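Local structure of serine acetyltransferase 1, putative (Entamoeba histolytica, 7BW9) at residues V13-S18 with Q95-R100; L36-I41 with E156-V161. The protein probably transfers an acetyl group to serine in cysteine biosynthesis, and forms a trimer that binds cysteine. All coordinates share one frame; numbering follows the deposited sequence.

Contact 1: residues V13-S18 with Q95-R100; sequences VQSYQS and QFVTIR
R100 reaches across from helix 96-113 and sets its guanidinium against S15 at the edge and Y16 over one face, near the C-terminal end of helix 2-17. With CG anti to the backbone N (chi1 -173°) and an extended chain as far as NE, the arginine spans helices whose local axes are 10.8 Å apart. Its NH1 donates a hydrogen bond to S15 OG at 2.7 Å; the bond is bent, and the hydroxyl oxygen lies 24° out of the guanidinium plane. On one face of the same group sits the rim of Y16, with CD1 3.6 Å from R100 CZ. The tyrosine offers its edge rather than its face, and the two planes stand 72° apart, so this is edge packing and not a cation-pi stack. The pair belongs to the N-terminal helical domain that precedes the left-handed beta-helix of serine acetyltransferases, where the local helix axes run roughly parallel. Further partners hold the group in place: R100 NE bonds to the carbonyl of L45 and NH2 forms a salt bridge with D19, S15 OG is also bonded to the E101 carboxylate, and Y16 OH to the I44 carbonyl. Packing is looser toward V97, whose CG1 stays 4.2 Å from S15 CB, and V97 otherwise leans on L11 and L12. Farther round helix 2-17, Q14 and Q17 are exposed to solvent.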
ATOM      1  N   VAL A  13     -29.108 -16.489   4.608  1.00 25.58           N
ATOM      2  CA  VAL A  13     -30.375 -15.761   4.531  1.00 30.12           C
ATOM      3  C   VAL A  13     -30.957 -15.561   5.929  1.00 28.24           C
ATOM      4  O   VAL A  13     -31.422 -14.469   6.281  1.00 34.37           O
ATOM      5  CB  VAL A  13     -31.371 -16.489   3.606  1.00 30.55           C
ATOM      6  CG1 VAL A  13     -32.767 -15.896   3.772  1.00 30.57           C
ATOM      7  CG2 VAL A  13     -30.928 -16.397   2.152  1.00 25.95           C
ATOM      8  N   GLN A  14     -30.946 -16.613   6.749  1.00 26.56           N
ATOM      9  CA  GLN A  14     -31.468 -16.478   8.105  1.00 32.09           C
ATOM     10  C   GLN A  14     -30.625 -15.502   8.904  1.00 29.97           C
ATOM     11  O   GLN A  14     -31.156 -14.705   9.684  1.00 27.88           O
ATOM     12  CB  GLN A  14     -31.506 -17.834   8.805  1.00 32.21           C
ATOM     13  CG  GLN A  14     -32.511 -18.803   8.226  1.00 46.06           C
ATOM     14  CD  GLN A  14     -32.335 -20.192   8.792  1.00 50.71           C
ATOM     15  OE1 GLN A  14     -31.759 -20.361   9.874  1.00 55.60           O
ATOM     16  NE2 GLN A  14     -32.805 -21.202   8.057  1.00 42.17           N
ATOM     17  N   SER A  15     -29.304 -15.541   8.703  1.00 34.32           N
ATOM     18  CA  SER A  15     -28.420 -14.600   9.384  1.00 29.74           C
ATOM     19  C   SER A  15     -28.743 -13.165   8.998  1.00 25.15           C
ATOM     20  O   SER A  15     -28.794 -12.284   9.863  1.00 25.75           O
ATOM     21  CB  SER A  15     -26.959 -14.929   9.070  1.00 28.76           C
ATOM     22  OG  SER A  15     -26.089 -13.951   9.607  1.00 31.59           O
ATOM     23  N   TYR A  16     -28.970 -12.903   7.703  1.00 24.15           N
ATOM     24  CA  TYR A  16     -29.299 -11.538   7.295  1.00 29.03           C
ATOM     25  C   TYR A  16     -30.505 -11.028   8.067  1.00 33.22           C
ATOM     26  O   TYR A  16     -30.522  -9.879   8.526  1.00 29.64           O
ATOM     27  CB  TYR A  16     -29.592 -11.447   5.791  1.00 23.39           C
ATOM     28  CG  TYR A  16     -28.508 -11.923   4.851  1.00 25.41           C
ATOM     29  CD1 TYR A  16     -27.155 -11.963   5.223  1.00 23.39           C
ATOM     30  CD2 TYR A  16     -28.844 -12.326   3.572  1.00 21.27           C
ATOM     31  CE1 TYR A  16     -26.185 -12.420   4.321  1.00 21.61           C
ATOM     32  CE2 TYR A  16     -27.908 -12.771   2.685  1.00 21.95           C
ATOM     33  CZ  TYR A  16     -26.586 -12.817   3.040  1.00 23.04           C
ATOM     34  OH  TYR A  16     -25.703 -13.273   2.083  1.00 21.90           O
ATOM     35  N   GLN A  17     -31.521 -11.881   8.233  1.00 36.99           N
ATOM     36  CA  GLN A  17     -32.786 -11.430   8.800  1.00 36.45           C
ATOM     37  C   GLN A  17     -32.686 -11.173  10.298  1.00 34.91           C
ATOM     38  O   GLN A  17     -33.313 -10.233  10.798  1.00 42.30           O
ATOM     39  CB  GLN A  17     -33.881 -12.445   8.475  1.00 42.68           C
ATOM     40  CG  GLN A  17     -34.014 -12.666   6.966  1.00 54.26           C
ATOM     41  CD  GLN A  17     -35.167 -13.574   6.580  1.00 63.33           C
ATOM     42  OE1 GLN A  17     -35.324 -14.674   7.118  1.00 57.03           O
ATOM     43  NE2 GLN A  17     -35.976 -13.120   5.627  1.00 58.54           N
ATOM     44  N   SER A  18     -31.876 -11.945  11.017  1.00 34.44           N
ATOM     45  CA  SER A  18     -31.676 -11.690  12.439  1.00 36.16           C
ATOM     46  C   SER A  18     -30.736 -10.525  12.717  1.00 33.75           C
ATOM     47  O   SER A  18     -30.489 -10.224  13.885  1.00 39.87           O
ATOM     48  CB  SER A  18     -31.141 -12.941  13.130  1.00 35.48           C
ATOM     49  OG  SER A  18     -29.986 -13.414  12.472  1.00 40.56           O
ATOM     50  N   GLN A  95     -18.348 -23.037   8.438  1.00 23.70           N
ATOM     51  CA  GLN A  95     -18.029 -21.933   9.337  1.00 24.59           C
ATOM     52  C   GLN A  95     -18.515 -20.582   8.837  1.00 26.26           C
ATOM     53  O   GLN A  95     -18.248 -19.565   9.486  1.00 24.17           O
ATOM     54  CB  GLN A  95     -16.524 -21.866   9.562  1.00 26.37           C
ATOM     55  CG  GLN A  95     -15.932 -23.166  10.026  1.00 32.19           C
ATOM     56  CD  GLN A  95     -15.365 -23.071  11.395  1.00 31.00           C
ATOM     57  OE1 GLN A  95     -14.227 -22.657  11.572  1.00 43.69           O
ATOM     58  NE2 GLN A  95     -16.157 -23.448  12.391  1.00 50.09           N
ATOM     59  N   PHE A  96     -19.241 -20.537   7.719  1.00 21.51           N
ATOM     60  CA  PHE A  96     -19.434 -19.259   7.044  1.00 27.14           C
ATOM     61  C   PHE A  96     -20.283 -18.293   7.860  1.00 23.59           C
ATOM     62  O   PHE A  96     -20.000 -17.092   7.887  1.00 20.90           O
ATOM     63  CB  PHE A  96     -20.037 -19.461   5.655  1.00 22.19           C
ATOM     64  CG  PHE A  96     -19.405 -18.585   4.627  1.00 28.33           C
ATOM     65  CD1 PHE A  96     -19.794 -17.262   4.505  1.00 25.71           C
ATOM     66  CD2 PHE A  96     -18.377 -19.060   3.826  1.00 29.55           C
ATOM     67  CE1 PHE A  96     -19.190 -16.433   3.572  1.00 34.58           C
ATOM     68  CE2 PHE A  96     -17.773 -18.243   2.891  1.00 32.80           C
ATOM     69  CZ  PHE A  96     -18.177 -16.922   2.766  1.00 35.32           C
ATOM     70  N   VAL A  97     -21.327 -18.778   8.524  1.00 20.32           N
ATOM     71  CA  VAL A  97     -22.128 -17.872   9.339  1.00 18.13           C
ATOM     72  C   VAL A  97     -21.346 -17.447  10.589  1.00 19.96           C
ATOM     73  O   VAL A  97     -21.409 -16.289  11.013  1.00 20.92           O
ATOM     74  CB  VAL A  97     -23.487 -18.521   9.670  1.00 26.64           C
ATOM     75  CG1 VAL A  97     -24.245 -17.726  10.725  1.00 26.25           C
ATOM     76  CG2 VAL A  97     -24.328 -18.639   8.387  1.00 28.46           C
ATOM     77  N   THR A  98     -20.549 -18.352  11.154  1.00 13.85           N
ATOM     78  CA  THR A  98     -19.655 -17.969  12.249  1.00 23.30           C
ATOM     79  C   THR A  98     -18.740 -16.814  11.843  1.00 22.62           C
ATOM     80  O   THR A  98     -18.585 -15.831  12.583  1.00 18.21           O
ATOM     81  CB  THR A  98     -18.832 -19.180  12.682  1.00 23.84           C
ATOM     82  OG1 THR A  98     -19.716 -20.264  12.995  1.00 29.05           O
ATOM     83  CG2 THR A  98     -17.951 -18.844  13.894  1.00 26.08           C
ATOM     84  N   ILE A  99     -18.151 -16.908  10.645  1.00 18.51           N
ATOM     85  CA  ILE A  99     -17.299 -15.839  10.132  1.00 23.02           C
ATOM     86  C   ILE A  99     -18.078 -14.539  10.037  1.00 24.58           C
ATOM     87  O   ILE A  99     -17.589 -13.472  10.430  1.00 18.41           O
ATOM     88  CB  ILE A  99     -16.707 -16.230   8.764  1.00 24.81           C
ATOM     89  CG1 ILE A  99     -15.760 -17.415   8.899  1.00 26.46           C
ATOM     90  CG2 ILE A  99     -15.970 -15.056   8.132  1.00 18.20           C
ATOM     91  CD1 ILE A  99     -15.276 -17.900   7.555  1.00 27.40           C
ATOM     92  N   ARG A 100     -19.308 -14.608   9.509  1.00 19.03           N
ATOM     93  CA  ARG A 100     -20.126 -13.406   9.394  1.00 22.43           C
ATOM     94  C   ARG A 100     -20.343 -12.743  10.755  1.00 23.70           C
ATOM     95  O   ARG A 100     -20.246 -11.515  10.879  1.00 23.11           O
ATOM     96  CB  ARG A 100     -21.467 -13.732   8.735  1.00 15.38           C
ATOM     97  CG  ARG A 100     -22.285 -12.495   8.450  1.00 17.54           C
ATOM     98  CD  ARG A 100     -23.615 -12.782   7.694  1.00 21.87           C
ATOM     99  NE  ARG A 100     -24.161 -11.505   7.274  1.00 19.91           N
ATOM    100  CZ  ARG A 100     -25.099 -10.825   7.922  1.00 19.33           C
ATOM    101  NH1 ARG A 100     -25.676 -11.318   9.013  1.00 21.54           N
ATOM    102  NH2 ARG A 100     -25.474  -9.648   7.453  1.00 25.94           N
TER

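Contact 2: residues L36-I41 with E156-V161; sequences LELELI and ENIHSV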
ATOM      1  N   LEU A  36     -11.579 -10.698  -7.013  1.00 22.48           N
ATOM      2  CA  LEU A  36     -12.765 -11.552  -7.039  1.00 22.03           C
ATOM      3  C   LEU A  36     -13.193 -11.964  -5.632  1.00 19.45           C
ATOM      4  O   LEU A  36     -14.341 -11.738  -5.241  1.00 14.30           O
ATOM      5  CB  LEU A  36     -12.530 -12.777  -7.919  1.00 23.48           C
ATOM      6  CG  LEU A  36     -13.791 -13.602  -8.208  1.00 29.00           C
ATOM      7  CD1 LEU A  36     -15.010 -12.701  -8.437  1.00 32.51           C
ATOM      8  CD2 LEU A  36     -13.574 -14.486  -9.426  1.00 34.84           C
ATOM      9  N   GLU A  37     -12.272 -12.529  -4.837  1.00 21.63           N
ATOM     10  CA  GLU A  37     -12.677 -13.051  -3.528  1.00 17.84           C
ATOM     11  C   GLU A  37     -13.212 -11.947  -2.624  1.00 17.44           C
ATOM     12  O   GLU A  37     -14.194 -12.159  -1.906  1.00 16.69           O
ATOM     13  CB  GLU A  37     -11.521 -13.782  -2.856  1.00 16.07           C
ATOM     14  CG  GLU A  37     -11.045 -14.993  -3.610  1.00 21.22           C
ATOM     15  CD  GLU A  37      -9.884 -14.658  -4.529  1.00 26.92           C
ATOM     16  OE1 GLU A  37      -9.944 -13.607  -5.211  1.00 25.81           O
ATOM     17  OE2 GLU A  37      -8.907 -15.431  -4.551  1.00 24.39           O
ATOM     18  N   LEU A  38     -12.610 -10.752  -2.663  1.00 16.62           N
ATOM     19  CA  LEU A  38     -13.079  -9.678  -1.786  1.00 21.40           C
ATOM     20  C   LEU A  38     -14.459  -9.179  -2.208  1.00 19.86           C
ATOM     21  O   LEU A  38     -15.361  -9.011  -1.371  1.00 13.79           O
ATOM     22  CB  LEU A  38     -12.081  -8.519  -1.769  1.00 18.75           C
ATOM     23  CG  LEU A  38     -12.591  -7.365  -0.899  1.00 22.38           C
ATOM     24  CD1 LEU A  38     -12.810  -7.811   0.560  1.00 16.75           C
ATOM     25  CD2 LEU A  38     -11.675  -6.147  -0.980  1.00 18.40           C
ATOM     26  N   GLU A  39     -14.638  -8.916  -3.504  1.00 18.58           N
ATOM     27  CA  GLU A  39     -15.949  -8.487  -3.985  1.00 20.45           C
ATOM     28  C   GLU A  39     -17.024  -9.495  -3.598  1.00 15.11           C
ATOM     29  O   GLU A  39     -18.093  -9.121  -3.098  1.00 16.38           O
ATOM     30  CB  GLU A  39     -15.920  -8.285  -5.504  1.00 15.27           C
ATOM     31  CG  GLU A  39     -15.051  -7.144  -5.968  1.00 27.82           C
ATOM     32  CD  GLU A  39     -14.551  -7.333  -7.399  1.00 40.56           C
ATOM     33  OE1 GLU A  39     -15.193  -8.097  -8.161  1.00 42.61           O
ATOM     34  OE2 GLU A  39     -13.518  -6.718  -7.758  1.00 37.06           O
ATOM     35  N   LEU A  40     -16.740 -10.783  -3.782  1.00 16.32           N
ATOM     36  CA  LEU A  40     -17.744 -11.802  -3.489  1.00 14.41           C
ATOM     37  C   LEU A  40     -18.010 -11.911  -2.000  1.00 19.72           C
ATOM     38  O   LEU A  40     -19.172 -11.996  -1.579  1.00 18.16           O
ATOM     39  CB  LEU A  40     -17.308 -13.151  -4.050  1.00 16.99           C
ATOM     40  CG  LEU A  40     -17.505 -13.280  -5.565  1.00 21.86           C
ATOM     41  CD1 LEU A  40     -17.030 -14.643  -6.049  1.00 20.19           C
ATOM     42  CD2 LEU A  40     -18.973 -13.049  -5.928  1.00 20.65           C
ATOM     43  N   ILE A  41     -16.948 -11.925  -1.183  1.00 18.47           N
ATOM     44  CA  ILE A  41     -17.148 -12.037   0.256  1.00 15.70           C
ATOM     45  C   ILE A  41     -17.944 -10.851   0.764  1.00 15.74           C
ATOM     46  O   ILE A  41     -18.846 -11.001   1.600  1.00 17.55           O
ATOM     47  CB  ILE A  41     -15.789 -12.197   0.970  1.00 23.09           C
ATOM     48  CG1 ILE A  41     -15.239 -13.597   0.685  1.00 20.44           C
ATOM     49  CG2 ILE A  41     -15.917 -11.990   2.456  1.00 19.97           C
ATOM     50  CD1 ILE A  41     -13.767 -13.714   0.862  1.00 22.56           C
ATOM     51  N   GLU A 156      -2.017 -12.309   0.415  1.00 13.78           N
ATOM     52  CA  GLU A 156      -1.188 -11.336  -0.299  1.00 18.92           C
ATOM     53  C   GLU A 156      -2.025 -10.479  -1.243  1.00 23.33           C
ATOM     54  O   GLU A 156      -1.696  -9.308  -1.467  1.00 17.70           O
ATOM     55  CB  GLU A 156      -0.058 -12.024  -1.072  1.00 18.28           C
ATOM     56  CG  GLU A 156       1.064 -12.591  -0.173  1.00 25.12           C
ATOM     57  CD  GLU A 156       1.699 -11.556   0.764  1.00 29.06           C
ATOM     58  OE1 GLU A 156       1.764 -10.356   0.400  1.00 28.64           O
ATOM     59  OE2 GLU A 156       2.165 -11.951   1.860  1.00 28.84           O
ATOM     60  N   ASN A 157      -3.118 -11.027  -1.783  1.00 16.84           N
ATOM     61  CA  ASN A 157      -4.031 -10.211  -2.588  1.00 20.02           C
ATOM     62  C   ASN A 157      -4.574  -9.037  -1.781  1.00 18.00           C
ATOM     63  O   ASN A 157      -4.576  -7.894  -2.249  1.00 16.59           O
ATOM     64  CB  ASN A 157      -5.202 -11.055  -3.111  1.00 18.16           C
ATOM     65  CG  ASN A 157      -4.812 -11.957  -4.264  1.00 25.78           C
ATOM     66  OD1 ASN A 157      -3.772 -11.771  -4.891  1.00 33.01           O
ATOM     67  ND2 ASN A 157      -5.662 -12.939  -4.557  1.00 32.29           N
ATOM     68  N   ILE A 158      -5.071  -9.308  -0.570  1.00 13.97           N
ATOM     69  CA  ILE A 158      -5.673  -8.242   0.231  1.00 14.06           C
ATOM     70  C   ILE A 158      -4.579  -7.308   0.769  1.00 19.78           C
ATOM     71  O   ILE A 158      -4.804  -6.098   0.914  1.00 21.59           O
ATOM     72  CB  ILE A 158      -6.569  -8.844   1.343  1.00 15.54           C
ATOM     73  CG1 ILE A 158      -7.470  -7.778   1.977  1.00 16.39           C
ATOM     74  CG2 ILE A 158      -5.754  -9.541   2.446  1.00 12.40           C
ATOM     75  CD1 ILE A 158      -8.301  -7.019   0.991  1.00 17.00           C
ATOM     76  N   HIS A 159      -3.385  -7.854   1.050  1.00 15.80           N
ATOM     77  CA  HIS A 159      -2.172  -7.063   1.299  1.00 13.60           C
ATOM     78  C   HIS A 159      -1.938  -6.024   0.209  1.00 20.33           C
ATOM     79  O   HIS A 159      -1.690  -4.846   0.489  1.00 18.84           O
ATOM     80  CB  HIS A 159      -0.964  -8.007   1.370  1.00 15.35           C
ATOM     81  CG  HIS A 159       0.291  -7.372   1.897  1.00 26.16           C
ATOM     82  ND1 HIS A 159       1.538  -7.935   1.710  1.00 28.50           N
ATOM     83  CD2 HIS A 159       0.494  -6.243   2.623  1.00 21.63           C
ATOM     84  CE1 HIS A 159       2.454  -7.181   2.294  1.00 22.87           C
ATOM     85  NE2 HIS A 159       1.848  -6.151   2.857  1.00 24.89           N
ATOM     86  N   SER A 160      -1.982  -6.455  -1.052  1.00 21.25           N
ATOM     87  CA  SER A 160      -1.690  -5.546  -2.152  1.00 22.45           C
ATOM     88  C   SER A 160      -2.693  -4.395  -2.214  1.00 26.09           C
ATOM     89  O   SER A 160      -2.334  -3.284  -2.617  1.00 23.97           O
ATOM     90  CB  SER A 160      -1.667  -6.331  -3.467  1.00 18.41           C
ATOM     91  OG  SER A 160      -2.010  -5.496  -4.548  1.00 33.69           O
ATOM     92  N   VAL A 161      -3.929  -4.621  -1.775  1.00 19.78           N
ATOM     93  CA  VAL A 161      -4.952  -3.580  -1.843  1.00 20.60           C
ATOM     94  C   VAL A 161      -5.026  -2.716  -0.576  1.00 22.63           C
ATOM     95  O   VAL A 161      -5.403  -1.540  -0.650  1.00 26.70           O
ATOM     96  CB  VAL A 161      -6.315  -4.234  -2.166  1.00 27.13           C
ATOM     97  CG1 VAL A 161      -7.456  -3.433  -1.601  1.00 23.46           C
ATOM     98  CG2 VAL A 161      -6.472  -4.403  -3.691  1.00 23.89           C
TER
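This is a light, buried helix-to-helix contact inside the helical domain, joining the start of helix 36-45 to the later part of helix 148-162, the last helix before the beta-helix. Only 114 Å² is buried between the segments, and it rests on two pairs of side chains. The apolar pair is L38 and I158: their methyl ends, CD2 and CD1, meet at 4.0 Å, and the two side chains cross at about a right angle. In I158, CG1 lies anti to the backbone N (chi1 -166°), and the turn at chi2 brings CD1 out to the leucine. The second pair is polar but remote, E37 OE2 lying 4.1 Å from N157 ND2, with carboxylate and amide planes 68° apart and no hydrogen bond between them. The glutamate carboxylate finds its stronger partner in the hydroxyl of Y150, with a weak bond from H71 NE2, which probably helps to offset the burial of this carboxylate. On the side of 156-161 away from L38, H159 ND1 makes a nearly straight 2.8 Å bond to E156 OE1, received on the syn side but tilted out of the carboxylate plane. I135 of helix 128-144 packs against both L38 and I158, and L68 of helix 58-79 lies against E37. H159 and E156 touch D165 of strand 165-166, and helix 148-162 also meets the second subunit, where S160 OG bonds to the V161 carbonyl of that neighbouring chain.

The two contacts lie in one helical domain, their centres about 20 Å apart and their nearest atoms about 5 Å apart without touching. Along the chain their segments alternate: 13-18, 36-41, 95-100, 156-161. Helices 2-17 and 36-45 are consecutive and each takes part in one contact. Helix 36-45 also connects them, since the carbonyls of I44 and L45 accept bonds from side chains of contact 1 while its beginning forms contact 2. Side chains of both pairs of segments pack on helices 58-79 and 128-144. Contact 1 ties the N-terminal helix to the helical bundle, whereas contact 2 lies nearer the centre of the chain, next to the beta-helix and the subunit interface of the trimer.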